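Local coordinates for protein possible prolidase (Bifidobacterium longum NCC2705, PDB 2P9B) that probably acts as a hydrolase on carbon-nitrogen bonds other than peptide bonds, as a member of the amidohydrolase family of TIM-barrel enzymes, at residues Pro282-Arg286 and Gly287-Leu291; Asp147-Ala151 and Gly152-Gly156; Gln46-Pro49 and Ser50-Ser54. All blocks are in the same frame, centred on the assembly; numbering follows the deposited sequence.

Contact 1 (Pro282-Arg286 and Gly287-Leu291); sequences PNALR and GYSAL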
loop_
_atom_site.group_PDB
_atom_site.type_symbol
_atom_site.label_atom_id
_atom_site.label_comp_id
_atom_site.label_asym_id
_atom_site.label_seq_id
_atom_site.Cartn_x
_atom_site.Cartn_y
_atom_site.Cartn_z
ATOM N N PRO A 282 12.057 -1.631 -19.737
ATOM C CA PRO A 282 11.868 -0.579 -20.740
ATOM C C PRO A 282 10.411 -0.255 -21.060
ATOM O O PRO A 282 10.116 0.800 -21.626
ATOM C CB PRO A 282 12.627 -1.123 -21.949
ATOM C CG PRO A 282 12.419 -2.598 -21.827
ATOM C CD PRO A 282 12.663 -2.829 -20.345
ATOM N N ASN A 283 9.504 -1.153 -20.692
ATOM C CA ASN A 283 8.090 -0.941 -20.968
ATOM C C ASN A 283 7.293 -0.423 -19.775
ATOM O O ASN A 283 6.108 -0.136 -19.899
ATOM C CB ASN A 283 7.473 -2.229 -21.511
ATOM C CG ASN A 283 8.077 -2.633 -22.845
ATOM O OD1 ASN A 283 8.030 -1.871 -23.807
ATOM N ND2 ASN A 283 8.657 -3.828 -22.904
ATOM N N ALA A 284 7.946 -0.306 -18.622
ATOM C CA ALA A 284 7.284 0.208 -17.430
ATOM C C ALA A 284 7.306 1.732 -17.495
ATOM O O ALA A 284 8.182 2.322 -18.130
ATOM C CB ALA A 284 7.998 -0.277 -16.168
ATOM N N LEU A 285 6.347 2.367 -16.834
ATOM C CA LEU A 285 6.257 3.822 -16.839
ATOM C C LEU A 285 7.567 4.533 -16.483
ATOM O O LEU A 285 7.949 5.508 -17.136
ATOM C CB LEU A 285 5.147 4.277 -15.888
ATOM C CG LEU A 285 4.837 5.773 -15.873
ATOM C CD1 LEU A 285 4.433 6.230 -17.277
ATOM C CD2 LEU A 285 3.716 6.041 -14.873
ATOM N N ARG A 286 8.264 4.045 -15.462
ATOM C CA ARG A 286 9.508 4.677 -15.043
ATOM C C ARG A 286 10.765 3.843 -15.273
ATOM O O ARG A 286 11.812 4.103 -14.686
ATOM C CB ARG A 286 9.380 5.094 -13.583
ATOM C CG ARG A 286 8.252 6.102 -13.405
ATOM C CD ARG A 286 7.550 5.975 -12.081
ATOM N NE ARG A 286 7.057 4.621 -11.832
ATOM C CZ ARG A 286 6.323 4.295 -10.775
ATOM N NH1 ARG A 286 5.998 5.230 -9.894
ATOM N NH2 ARG A 286 5.940 3.040 -10.579
ATOM N N GLY A 287 10.655 2.847 -16.145
ATOM C CA GLY A 287 11.801 2.014 -16.469
ATOM C C GLY A 287 12.138 0.901 -15.497
ATOM O O GLY A 287 13.165 0.243 -15.650
ATOM N N TYR A 288 11.292 0.684 -14.497
ATOM C CA TYR A 288 11.545 -0.377 -13.530
ATOM C C TYR A 288 10.220 -0.869 -12.966
ATOM O O TYR A 288 9.215 -0.177 -13.047
ATOM C CB TYR A 288 12.426 0.143 -12.387
ATOM C CG TYR A 288 11.687 0.990 -11.377
ATOM C CD1 TYR A 288 11.114 0.415 -10.242
ATOM C CD2 TYR A 288 11.537 2.363 -11.564
ATOM C CE1 TYR A 288 10.412 1.188 -9.320
ATOM C CE2 TYR A 288 10.839 3.142 -10.651
ATOM C CZ TYR A 288 10.279 2.549 -9.532
ATOM O OH TYR A 288 9.574 3.316 -8.630
ATOM N N SER A 289 10.228 -2.072 -12.400
ATOM C CA SER A 289 9.027 -2.632 -11.800
ATOM C C SER A 289 9.326 -2.869 -10.332
ATOM O O SER A 289 10.480 -3.043 -9.950
ATOM C CB SER A 289 8.641 -3.940 -12.491
ATOM O OG SER A 289 8.217 -3.694 -13.818
ATOM N N ALA A 290 8.289 -2.846 -9.503
ATOM C CA ALA A 290 8.468 -3.060 -8.078
ATOM C C ALA A 290 7.652 -4.264 -7.633
ATOM O O ALA A 290 6.724 -4.680 -8.320
ATOM C CB ALA A 290 8.034 -1.818 -7.299
ATOM N N LEU A 291 8.017 -4.822 -6.486
ATOM C CA LEU A 291 7.314 -5.975 -5.936
ATOM C C LEU A 291 6.561 -5.587 -4.664
ATOM O O LEU A 291 7.111 -4.903 -3.804
ATOM C CB LEU A 291 8.317 -7.081 -5.607
ATOM C CG LEU A 291 7.770 -8.315 -4.884
ATOM C CD1 LEU A 291 6.817 -9.076 -5.790
ATOM C CD2 LEU A 291 8.918 -9.207 -4.468
HETATM O O HOH W 1 7.339 2.004 -13.576
HETATM O O HOH W 2 7.408 0.535 -10.559
#
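Ala284 presses its methyl against the backbone of Tyr288, with CB of Ala284 3.4 Å from O of Tyr288. This is the tight side of the contact. The spot is buried, and the CB points toward the following residues, so a small side chain suits it. Beyond the methyl lies Ser289, whose OG is hydrogen-bonded to Val261 O and Asn281 ND2. The chain gets there through a type I beta turn from Ala284 to Gly287, closed by Gly287 N donating to Ala284 O at 3.2 Å. The N-H points well at the oxygen (162°) but comes from above the carbonyl plane. Gly287 has positive phi, and a CB there would run into the carbonyl oxygen of Arg286, which explains the glycine. The turn lies in the loop between helix 272-279 and strand 290-292, an alpha-to-beta connection of the kind that leads from helix to strand in a TIM barrel. On the other, looser side, Arg286 and Tyr288 are partly exposed; their side chains touch directly, and water links Arg286 to the Tyr288 carbonyl. With CG of Tyr288 set between its backbone N and carbonyl carbon (chi1 77°), the ring turns back beside the arginine, CE2 of Tyr288 lying 3.8 Å from CB of Arg286. Its OH stands 4.0 Å over the centre of the Arg286 guanidinium, with the two planes only 20° apart. Water 1 accepts from Arg286 N at 2.9 Å and from Arg286 NE at 3.2 Å, and lies where it can donate to Tyr288 O, while NH1 of Arg286 is hydrogen-bonded to Ile385 O.

Contact 2 (Asp147-Ala151 and Gly152-Gly156); sequences DQIDA and GQILG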
loop_
_atom_site.group_PDB
_atom_site.type_symbol
_atom_site.label_atom_id
_atom_site.label_comp_id
_atom_site.label_asym_id
_atom_site.label_seq_id
_atom_site.Cartn_x
_atom_site.Cartn_y
_atom_site.Cartn_z
ATOM N N ASP A 147 -11.962 12.142 -5.206
ATOM C CA ASP A 147 -12.197 13.505 -5.657
ATOM C C ASP A 147 -12.725 14.411 -4.546
ATOM O O ASP A 147 -12.377 15.591 -4.491
ATOM C CB ASP A 147 -13.155 13.523 -6.858
ATOM C CG ASP A 147 -12.515 12.976 -8.127
ATOM O OD1 ASP A 147 -11.273 12.854 -8.163
ATOM O OD2 ASP A 147 -13.254 12.680 -9.095
ATOM N N GLN A 148 -13.550 13.866 -3.657
ATOM C CA GLN A 148 -14.090 14.666 -2.561
ATOM C C GLN A 148 -12.979 15.004 -1.571
ATOM O O GLN A 148 -12.910 16.119 -1.058
ATOM C CB GLN A 148 -15.220 13.917 -1.856
ATOM C CG GLN A 148 -16.381 13.580 -2.777
ATOM C CD GLN A 148 -17.440 12.745 -2.096
ATOM O OE1 GLN A 148 -17.135 11.751 -1.440
ATOM N NE2 GLN A 148 -18.697 13.137 -2.258
ATOM N N ILE A 149 -12.113 14.031 -1.305
ATOM C CA ILE A 149 -10.989 14.239 -0.398
ATOM C C ILE A 149 -10.034 15.275 -1.002
ATOM O O ILE A 149 -9.595 16.205 -0.318
ATOM C CB ILE A 149 -10.226 12.907 -0.153
ATOM C CG1 ILE A 149 -11.123 11.943 0.629
ATOM C CG2 ILE A 149 -8.903 13.176 0.581
ATOM C CD1 ILE A 149 -10.556 10.537 0.802
ATOM N N ASP A 150 -9.727 15.122 -2.287
ATOM C CA ASP A 150 -8.821 16.044 -2.967
ATOM C C ASP A 150 -9.373 17.465 -2.982
ATOM O O ASP A 150 -8.616 18.433 -2.945
ATOM C CB ASP A 150 -8.555 15.585 -4.407
ATOM C CG ASP A 150 -7.834 14.248 -4.474
ATOM O OD1 ASP A 150 -7.342 13.775 -3.426
ATOM O OD2 ASP A 150 -7.756 13.674 -5.580
ATOM N N ALA A 151 -10.695 17.585 -3.033
ATOM C CA ALA A 151 -11.336 18.894 -3.047
ATOM C C ALA A 151 -11.445 19.463 -1.631
ATOM O O ALA A 151 -11.820 20.620 -1.449
ATOM C CB ALA A 151 -12.719 18.795 -3.682
ATOM N N GLY A 152 -11.115 18.647 -0.633
ATOM C CA GLY A 152 -11.177 19.095 0.750
ATOM C C GLY A 152 -12.554 18.997 1.381
ATOM O O GLY A 152 -12.800 19.563 2.450
ATOM N N GLN A 153 -13.453 18.275 0.724
ATOM C CA GLN A 153 -14.817 18.106 1.212
ATOM C C GLN A 153 -14.938 17.020 2.275
ATOM O O GLN A 153 -15.838 17.058 3.111
ATOM C CB GLN A 153 -15.744 17.745 0.055
ATOM C CG GLN A 153 -15.712 18.713 -1.102
ATOM C CD GLN A 153 -16.456 18.169 -2.303
ATOM O OE1 GLN A 153 -17.636 17.833 -2.211
ATOM N NE2 GLN A 153 -15.767 18.074 -3.434
ATOM N N ILE A 154 -14.039 16.043 2.224
ATOM C CA ILE A 154 -14.056 14.930 3.167
ATOM C C ILE A 154 -12.651 14.667 3.700
ATOM O O ILE A 154 -11.673 14.771 2.957
ATOM C CB ILE A 154 -14.564 13.635 2.478
ATOM C CG1 ILE A 154 -15.995 13.832 1.969
ATOM C CG2 ILE A 154 -14.491 12.460 3.445
ATOM C CD1 ILE A 154 -17.009 14.140 3.052
ATOM N N LEU A 155 -12.554 14.337 4.987
ATOM C CA LEU A 155 -11.264 14.032 5.595
ATOM C C LEU A 155 -10.936 12.599 5.219
ATOM O O LEU A 155 -11.753 11.700 5.408
ATOM C CB LEU A 155 -11.340 14.148 7.123
ATOM C CG LEU A 155 -10.135 13.616 7.917
ATOM C CD1 LEU A 155 -8.912 14.469 7.640
ATOM C CD2 LEU A 155 -10.453 13.626 9.409
ATOM N N GLY A 156 -9.745 12.380 4.678
ATOM C CA GLY A 156 -9.378 11.035 4.300
ATOM C C GLY A 156 -7.966 10.952 3.773
ATOM O O GLY A 156 -7.292 11.971 3.619
HETATM O O HOH W 3 -9.848 16.545 2.294
#
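Gln148 O and Ile149 O, two carbonyls of the last helical turn, are met by backbone N-H groups of the chain that leaves it. Gln153 N donates to Gln148 O at 2.8 Å, lying tilted only 20° from the carbonyl plane, and Ile154 N adds a weak, long bond to the same oxygen. Ile149 O receives Gly152 N at 2.9 Å, this time from above its plane. One step earlier the helix still satisfies itself, Ala151 N donating to Asp147 O. Water 3 donates to both Ile149 O and Ile154 O, at 2.6 Å each, bridging the helix to the extended chain beyond the turn. Ile154 O also takes a CA-H...O contact from Ile149 CA, 3.5 Å away, so water and a weakly acidic C-H share that carbonyl.

Apolar groups fill in beside these bonds. CG1 of Ile154 lies 3.9 Å from CB of Gln148, the two side chains running side by side, and Ile154 also touches Lys118 of helix 113-126. Extended along its second torsion (chi2 173°), Ile149 carries CD1 to within 3.7 Å of CA of Gly156, where a side chain on Gly156 would collide with that methyl. Gly152 is suited to its place for another reason: its phi is positive, and a CB would strike Ala151 O. The pair of reversed bonds, Gln153 N to Gln148 O around Gly152 N to Ile149 O, with glycine at positive phi, is the Schellman motif, here ending helix 141-150 in the beta-alpha-beta crossover from strand 129-134 to strand 158-160.

Contact 3 (Gln46-Pro49 and Ser50-Ser54); sequences QVAP and SIETS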
loop_
_atom_site.group_PDB
_atom_site.type_symbol
_atom_site.label_atom_id
_atom_site.label_comp_id
_atom_site.label_asym_id
_atom_site.label_seq_id
_atom_site.Cartn_x
_atom_site.Cartn_y
_atom_site.Cartn_z
ATOM N N GLN A 46 9.013 23.704 8.112
ATOM C CA GLN A 46 10.278 23.585 8.826
ATOM C C GLN A 46 10.407 22.248 9.532
ATOM O O GLN A 46 9.417 21.686 9.993
ATOM C CB GLN A 46 10.411 24.669 9.900
ATOM C CG GLN A 46 10.303 26.107 9.438
ATOM C CD GLN A 46 10.481 27.077 10.596
ATOM O OE1 GLN A 46 11.517 27.078 11.263
ATOM N NE2 GLN A 46 9.469 27.899 10.845
ATOM N N VAL A 47 11.639 21.759 9.612
ATOM C CA VAL A 47 11.968 20.525 10.320
ATOM C C VAL A 47 13.326 20.827 10.938
ATOM O O VAL A 47 14.348 20.761 10.260
ATOM C CB VAL A 47 12.109 19.313 9.382
ATOM C CG1 VAL A 47 12.496 18.085 10.193
ATOM C CG2 VAL A 47 10.806 19.063 8.644
ATOM N N ALA A 48 13.343 21.178 12.217
ATOM C CA ALA A 48 14.604 21.527 12.856
ATOM C C ALA A 48 14.579 21.336 14.366
ATOM O O ALA A 48 13.515 21.171 14.962
ATOM C CB ALA A 48 14.949 22.974 12.521
ATOM N N PRO A 49 15.760 21.352 15.006
ATOM C CA PRO A 49 15.845 21.184 16.459
ATOM C C PRO A 49 14.892 22.172 17.132
ATOM O O PRO A 49 14.853 23.346 16.779
ATOM C CB PRO A 49 17.309 21.502 16.754
ATOM C CG PRO A 49 18.002 20.976 15.531
ATOM C CD PRO A 49 17.104 21.478 14.413
ATOM N N SER A 50 14.124 21.679 18.092
ATOM C CA SER A 50 13.158 22.501 18.798
ATOM C C SER A 50 13.781 23.716 19.479
ATOM O O SER A 50 13.216 24.806 19.462
ATOM C CB SER A 50 12.426 21.655 19.846
ATOM O OG SER A 50 11.755 20.564 19.241
ATOM N N ILE A 51 14.953 23.529 20.067
ATOM C CA ILE A 51 15.617 24.611 20.778
ATOM C C ILE A 51 15.862 25.859 19.937
ATOM O O ILE A 51 15.896 26.968 20.470
ATOM C CB ILE A 51 16.956 24.128 21.375
ATOM C CG1 ILE A 51 17.492 25.163 22.364
ATOM C CG2 ILE A 51 17.963 23.887 20.266
ATOM C CD1 ILE A 51 18.682 24.664 23.168
ATOM N N GLU A 52 16.020 25.694 18.628
ATOM C CA GLU A 52 16.287 26.841 17.758
ATOM C C GLU A 52 15.102 27.237 16.894
ATOM O O GLU A 52 15.194 28.170 16.094
ATOM C CB GLU A 52 17.473 26.536 16.839
ATOM C CG GLU A 52 17.260 25.312 15.967
ATOM C CD GLU A 52 18.407 25.047 15.002
ATOM O OE1 GLU A 52 19.575 25.045 15.438
ATOM O OE2 GLU A 52 18.130 24.825 13.804
ATOM N N THR A 53 13.985 26.542 17.060
ATOM C CA THR A 53 12.818 26.824 16.244
ATOM C C THR A 53 11.716 27.560 16.987
ATOM O O THR A 53 11.109 27.019 17.906
ATOM C CB THR A 53 12.247 25.517 15.665
ATOM O OG1 THR A 53 13.296 24.797 15.005
ATOM C CG2 THR A 53 11.142 25.816 14.661
ATOM N N SER A 54 11.469 28.801 16.583
ATOM C CA SER A 54 10.425 29.601 17.204
ATOM C C SER A 54 9.110 29.318 16.488
ATOM O O SER A 54 9.084 29.166 15.266
ATOM C CB SER A 54 10.757 31.091 17.103
ATOM O OG SER A 54 10.833 31.505 15.747
#
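Thr53 and Glu52 turn their side chains back on Pro49 through different first torsions. In Thr53, OG1 sits beside the backbone N, opposite the carbonyl carbon (chi1 -52°), which carries the hydroxyl to Pro49 O. In Glu52, CG takes the crowded position between backbone N and carbonyl carbon (chi1 58°), and the chain then runs out extended across the proline ring, with OE2 of Glu52 3.6 Å from CD of Pro49.

Pro49 O is gripped twice. Thr53 OG1 donates to it at 2.8 Å and Glu52 N at 3.2 Å, from opposite faces of the carbonyl plane. A valine at Thr53 has no hydroxyl to give, so Pro49 O would probably be held across the turn mainly by Glu52 N and the residue would be freer to swing away from the proline. The bond from Glu52 N spans three residues, as in a 3-10 turn, and Thr53 N repeats that spacing one step on by donating to Ser50 O at 3.1 Å. The threonine also makes van der Waals contacts: its OG1 lies 3.5 Å from CB of Ala48, and its methyl CG2 meets OE1 of Gln46 at 3.6 Å as the two side chains pass with opposite headings. Ala48 fits here because its CB points toward the 50-54 segment, where OG1 of Thr53 lies close and a larger side chain would crowd it. Proline suits the start of the turn, its ring already fixing phi near -52°, close to that of the 3-10 residues Ser50 and Ile51.

Strand 44-49 ends here and the 3-10 segment 50-52 follows. The strand pairs antiparallel with strand 34-38 and is outermost within this chain in its four-stranded sheet. Thr53 also touches Thr35 of that neighbour, while Ser50 OG reaches Thr35 OG1 and, just past strand 14-17, His18 N.

From the N terminus the chain meets contact 3 first, then contact 2, then contact 1. The three are in series, so none nests within or crosses another, and each closes only a turn of adjoining residues. Contact 3 ends strand 44-49 in the N-terminal mixed sheet and starts the way to strand 60-63. Contact 2 ends helix 141-150 and leads to strand 158-160; contact 1 leads from helix 272-279 into strand 290-292. The last two both belong to the amidohydrolase part of the chain, yet their nearest atoms are about 17 Å apart. Contact 3 stands farther off, its centre about 31 Å from that of contact 2 and about 39 Å from that of contact 1.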